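Local coordinates for protein adhesin (Streptococcus sanguinis SK1 = NCTC 7863, PDB 6VT2) that binds sialylated glycans through tandem Siglec-like modules, and so probably mediates bacterial adhesion to host surfaces, at residues Y59-L64 and N74-R79. Numbering follows the deposited sequence.
Sequences YSTDNL and NPLRTR
Ser-60 and Arg-79 pair their backbones where strand 58-61, at the edge of a four-stranded antiparallel sheet, joins strand 76-83 in the immunoglobulin-like beta sandwich of the first Siglec-like domain. Ser-60 N donates to Arg-79 O at 2.9 Å, and Arg-79 N returns a bond to Ser-60 O at 2.8 Å, the mark of an antiparallel hydrogen-bonded pair; the strand segments run at 158° to each other.

The tight side is the one with Thr-61 and Thr-78, turned toward strand 35-41 of the second sheet, where Leu-76 and Thr-78 touch Val-38. The hydroxyls of Thr-61 and Thr-78 meet across the strands, OG1 to OG1 at 2.8 Å, which gives the hydroxyl of the buried Thr-78 a polar partner. Threonine suits both places, because its methyl branch can pack while its oxygen bonds. Thr-61 OG1 lies beside its own backbone N (chi1 -52°), which puts CG2 anti to that N, over the leucine end, 3.8 Å from Leu-76 CG. The branched end of Leu-76 also receives Leu-64, whose chain crosses it at about a right angle with the CD2 atoms of the two leucines 3.9 Å apart, so the loop after the edge strand continues the apolar packing.

Beyond Thr-61 the backbones separate and water enters: one molecule accepts from Asp-62 N at 3.0 Å and donates to Arg-77 O. The other face, with Ser-60 and Arg-79, is more open to solvent and carries a water. Serine suits this place: its short side chain lies alongside the first carbons of Arg-79 and still offers a hydroxyl to water. Arg-79 CG is anti to the backbone N (chi1 -176°) and the chain runs extended from CG to NE. Glu-23 holds Arg-79 NE by a salt bridge and Tyr-81 adds a cation-pi contact. At the guanidinium edge, in its plane, a water lies 3.1 Å from Arg-79 NH2 and 2.8 Å from Ser-60 OG.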
ATOM      1  N   TYR A  59     -46.462  -1.146  -7.991  1.00  9.60           N
ATOM      2  CA  TYR A  59     -46.721  -1.147  -6.569  1.00 10.97           C
ATOM      3  C   TYR A  59     -47.290  -2.470  -6.112  1.00 10.32           C
ATOM      4  O   TYR A  59     -47.884  -3.140  -6.864  1.00 11.87           O
ATOM      5  CB  TYR A  59     -47.566   0.024  -6.081  1.00 10.62           C
ATOM      6  CG  TYR A  59     -48.961   0.035  -6.607  1.00  9.84           C
ATOM      7  CD1 TYR A  59     -49.240   0.443  -7.878  1.00  9.53           C
ATOM      8  CD2 TYR A  59     -50.004  -0.275  -5.775  1.00 11.55           C
ATOM      9  CE1 TYR A  59     -50.537   0.477  -8.344  1.00 10.25           C
ATOM     10  CE2 TYR A  59     -51.298  -0.236  -6.219  1.00 11.36           C
ATOM     11  CZ  TYR A  59     -51.574   0.158  -7.500  1.00 11.80           C
ATOM     12  OH  TYR A  59     -52.874   0.198  -7.870  1.00 15.33           O
ATOM     13  N   SER A  60     -47.108  -2.725  -4.839  1.00 11.18           N
ATOM     14  CA  SER A  60     -47.609  -3.978  -4.268  1.00 11.56           C
ATOM     15  C   SER A  60     -47.893  -3.777  -2.794  1.00 13.04           C
ATOM     16  O   SER A  60     -47.217  -3.076  -2.160  1.00 11.75           O
ATOM     17  CB  SER A  60     -46.630  -5.077  -4.473  1.00 13.60           C
ATOM     18  OG  SER A  60     -45.475  -4.828  -3.762  1.00 16.92           O
ATOM     19  N   THR A  61     -48.916  -4.437  -2.305  1.00 12.22           N
ATOM     20  CA  THR A  61     -49.190  -4.391  -0.891  1.00 10.93           C
ATOM     21  C   THR A  61     -49.449  -5.806  -0.379  1.00 16.74           C
ATOM     22  O   THR A  61     -50.423  -6.358  -0.715  1.00 16.48           O
ATOM     23  CB  THR A  61     -50.435  -3.592  -0.615  1.00 12.44           C
ATOM     24  OG1 THR A  61     -50.317  -2.334  -1.251  1.00 11.76           O
ATOM     25  CG2 THR A  61     -50.641  -3.408   0.877  1.00 14.41           C
ATOM     26  N   ASP A  62     -48.549  -6.312   0.413  1.00 16.71           N
ATOM     27  CA  ASP A  62     -48.789  -7.602   1.047  1.00 18.78           C
ATOM     28  C   ASP A  62     -49.886  -7.357   2.089  1.00 16.33           C
ATOM     29  O   ASP A  62     -50.079  -6.293   2.540  1.00 19.04           O
ATOM     30  CB  ASP A  62     -47.477  -8.083   1.645  1.00 24.09           C
ATOM     31  CG  ASP A  62     -46.388  -8.364   0.620  1.00 29.91           C
ATOM     32  OD1 ASP A  62     -46.638  -8.263  -0.565  1.00 31.80           O
ATOM     33  OD2 ASP A  62     -45.281  -8.586   1.043  1.00 35.49           O
ATOM     34  N   ASN A  63     -50.532  -8.397   2.494  1.00 20.94           N
ATOM     35  CA  ASN A  63     -51.424  -8.361   3.618  1.00 15.96           C
ATOM     36  C   ASN A  63     -52.623  -7.448   3.429  1.00 14.85           C
ATOM     37  O   ASN A  63     -53.192  -7.010   4.394  1.00 13.16           O
ATOM     38  CB  ASN A  63     -50.678  -7.938   4.875  1.00 15.34           C
ATOM     39  CG  ASN A  63     -51.209  -8.648   6.079  1.00 15.89           C
ATOM     40  OD1 ASN A  63     -51.693  -9.755   5.960  1.00 20.19           O
ATOM     41  ND2 ASN A  63     -51.102  -8.038   7.250  1.00 17.54           N
ATOM     42  N   LEU A  64     -53.025  -7.147   2.202  1.00 13.28           N
ATOM     43  CA  LEU A  64     -54.244  -6.384   1.955  1.00 13.42           C
ATOM     44  C   LEU A  64     -55.458  -7.155   2.451  1.00 13.61           C
ATOM     45  O   LEU A  64     -55.509  -8.398   2.402  1.00 14.99           O
ATOM     46  CB  LEU A  64     -54.430  -6.124   0.469  1.00 19.00           C
ATOM     47  CG  LEU A  64     -54.006  -4.779  -0.085  1.00 27.08           C
ATOM     48  CD1 LEU A  64     -54.341  -4.743  -1.585  1.00 31.87           C
ATOM     49  CD2 LEU A  64     -54.706  -3.625   0.626  1.00 18.48           C
ATOM     50  N   ASN A  74     -48.704  -1.366  13.654  1.00 20.50           N
ATOM     51  CA  ASN A  74     -48.313  -2.211  12.529  1.00 21.55           C
ATOM     52  C   ASN A  74     -48.916  -1.703  11.243  1.00 20.07           C
ATOM     53  O   ASN A  74     -49.890  -2.200  10.835  1.00 18.70           O
ATOM     54  CB  ASN A  74     -48.679  -3.670  12.829  1.00 30.02           C
ATOM     55  CG  ASN A  74     -47.821  -4.269  13.931  1.00 30.64           C
ATOM     56  OD1 ASN A  74     -46.627  -4.454  13.761  1.00 31.05           O
ATOM     57  ND2 ASN A  74     -48.404  -4.504  15.065  1.00 30.02           N
ATOM     58  N   PRO A  75     -48.509  -0.537  10.709  1.00 15.62           N
ATOM     59  CA  PRO A  75     -49.182  -0.008   9.559  1.00 14.06           C
ATOM     60  C   PRO A  75     -49.128  -0.909   8.327  1.00 12.46           C
ATOM     61  O   PRO A  75     -48.253  -1.650   8.167  1.00 15.53           O
ATOM     62  CB  PRO A  75     -48.472   1.300   9.208  1.00 16.71           C
ATOM     63  CG  PRO A  75     -47.761   1.660  10.467  1.00 21.67           C
ATOM     64  CD  PRO A  75     -47.438   0.353  11.145  1.00 18.49           C
ATOM     65  N   LEU A  76     -50.136  -0.790   7.487  1.00 10.19           N
ATOM     66  CA  LEU A  76     -50.145  -1.541   6.236  1.00 12.35           C
ATOM     67  C   LEU A  76     -49.076  -0.923   5.336  1.00 11.35           C
ATOM     68  O   LEU A  76     -49.117   0.243   5.151  1.00 12.12           O
ATOM     69  CB  LEU A  76     -51.503  -1.401   5.591  1.00 12.61           C
ATOM     70  CG  LEU A  76     -51.575  -2.180   4.305  1.00 11.74           C
ATOM     71  CD1 LEU A  76     -51.383  -3.666   4.564  1.00 12.36           C
ATOM     72  CD2 LEU A  76     -52.874  -1.906   3.602  1.00 15.52           C
ATOM     73  N   ARG A  77     -48.175  -1.726   4.800  1.00 11.70           N
ATOM     74  CA  ARG A  77     -47.062  -1.205   3.999  1.00 12.43           C
ATOM     75  C   ARG A  77     -47.267  -1.470   2.504  1.00 12.14           C
ATOM     76  O   ARG A  77     -47.458  -2.574   2.144  1.00 12.62           O
ATOM     77  CB  ARG A  77     -45.785  -1.841   4.509  1.00 14.57           C
ATOM     78  CG  ARG A  77     -45.343  -1.029   5.697  1.00 21.87           C
ATOM     79  CD  ARG A  77     -44.185  -1.520   6.447  1.00 41.94           C
ATOM     80  NE  ARG A  77     -42.974  -1.408   5.703  1.00 32.03           N
ATOM     81  CZ  ARG A  77     -42.197  -0.386   5.533  1.00 29.92           C
ATOM     82  NH1 ARG A  77     -42.553   0.816   5.912  1.00 35.29           N
ATOM     83  NH2 ARG A  77     -41.060  -0.602   4.923  1.00 29.04           N
ATOM     84  N   THR A  78     -47.190  -0.432   1.688  1.00  9.95           N
ATOM     85  CA  THR A  78     -47.342  -0.592   0.242  1.00 11.66           C
ATOM     86  C   THR A  78     -45.999  -0.242  -0.366  1.00 13.60           C
ATOM     87  O   THR A  78     -45.498   0.762  -0.024  1.00 12.92           O
ATOM     88  CB  THR A  78     -48.412   0.343  -0.292  1.00  9.12           C
ATOM     89  OG1 THR A  78     -49.660  -0.079   0.224  1.00 11.78           O
ATOM     90  CG2 THR A  78     -48.481   0.386  -1.799  1.00 12.87           C
ATOM     91  N   ARG A  79     -45.463  -1.124  -1.174  1.00  9.18           N
ATOM     92  CA  ARG A  79     -44.192  -0.850  -1.819  1.00  9.90           C
ATOM     93  C   ARG A  79     -44.470  -0.188  -3.170  1.00 10.00           C
ATOM     94  O   ARG A  79     -45.211  -0.713  -3.900  1.00 10.62           O
ATOM     95  CB  ARG A  79     -43.481  -2.166  -2.050  1.00 10.78           C
ATOM     96  CG  ARG A  79     -42.080  -2.005  -2.638  1.00 11.21           C
ATOM     97  CD  ARG A  79     -41.643  -3.363  -3.147  1.00 14.92           C
ATOM     98  NE  ARG A  79     -40.302  -3.262  -3.644  1.00 17.68           N
ATOM     99  CZ  ARG A  79     -39.826  -3.973  -4.612  1.00 16.06           C
ATOM    100  NH1 ARG A  79     -38.594  -3.754  -5.015  1.00 21.84           N
ATOM    101  NH2 ARG A  79     -40.540  -4.905  -5.159  1.00 16.56           N
TER
HETATM  102  O   HOH W   1     -43.251  -6.287  -4.668  1.00 24.38           O
HETATM  103  O   HOH W   2     -46.074  -4.761   0.955  1.00 23.54           O
HETATM  104  O   HOH W   3     -48.247  -4.991   3.417  1.00 24.86           O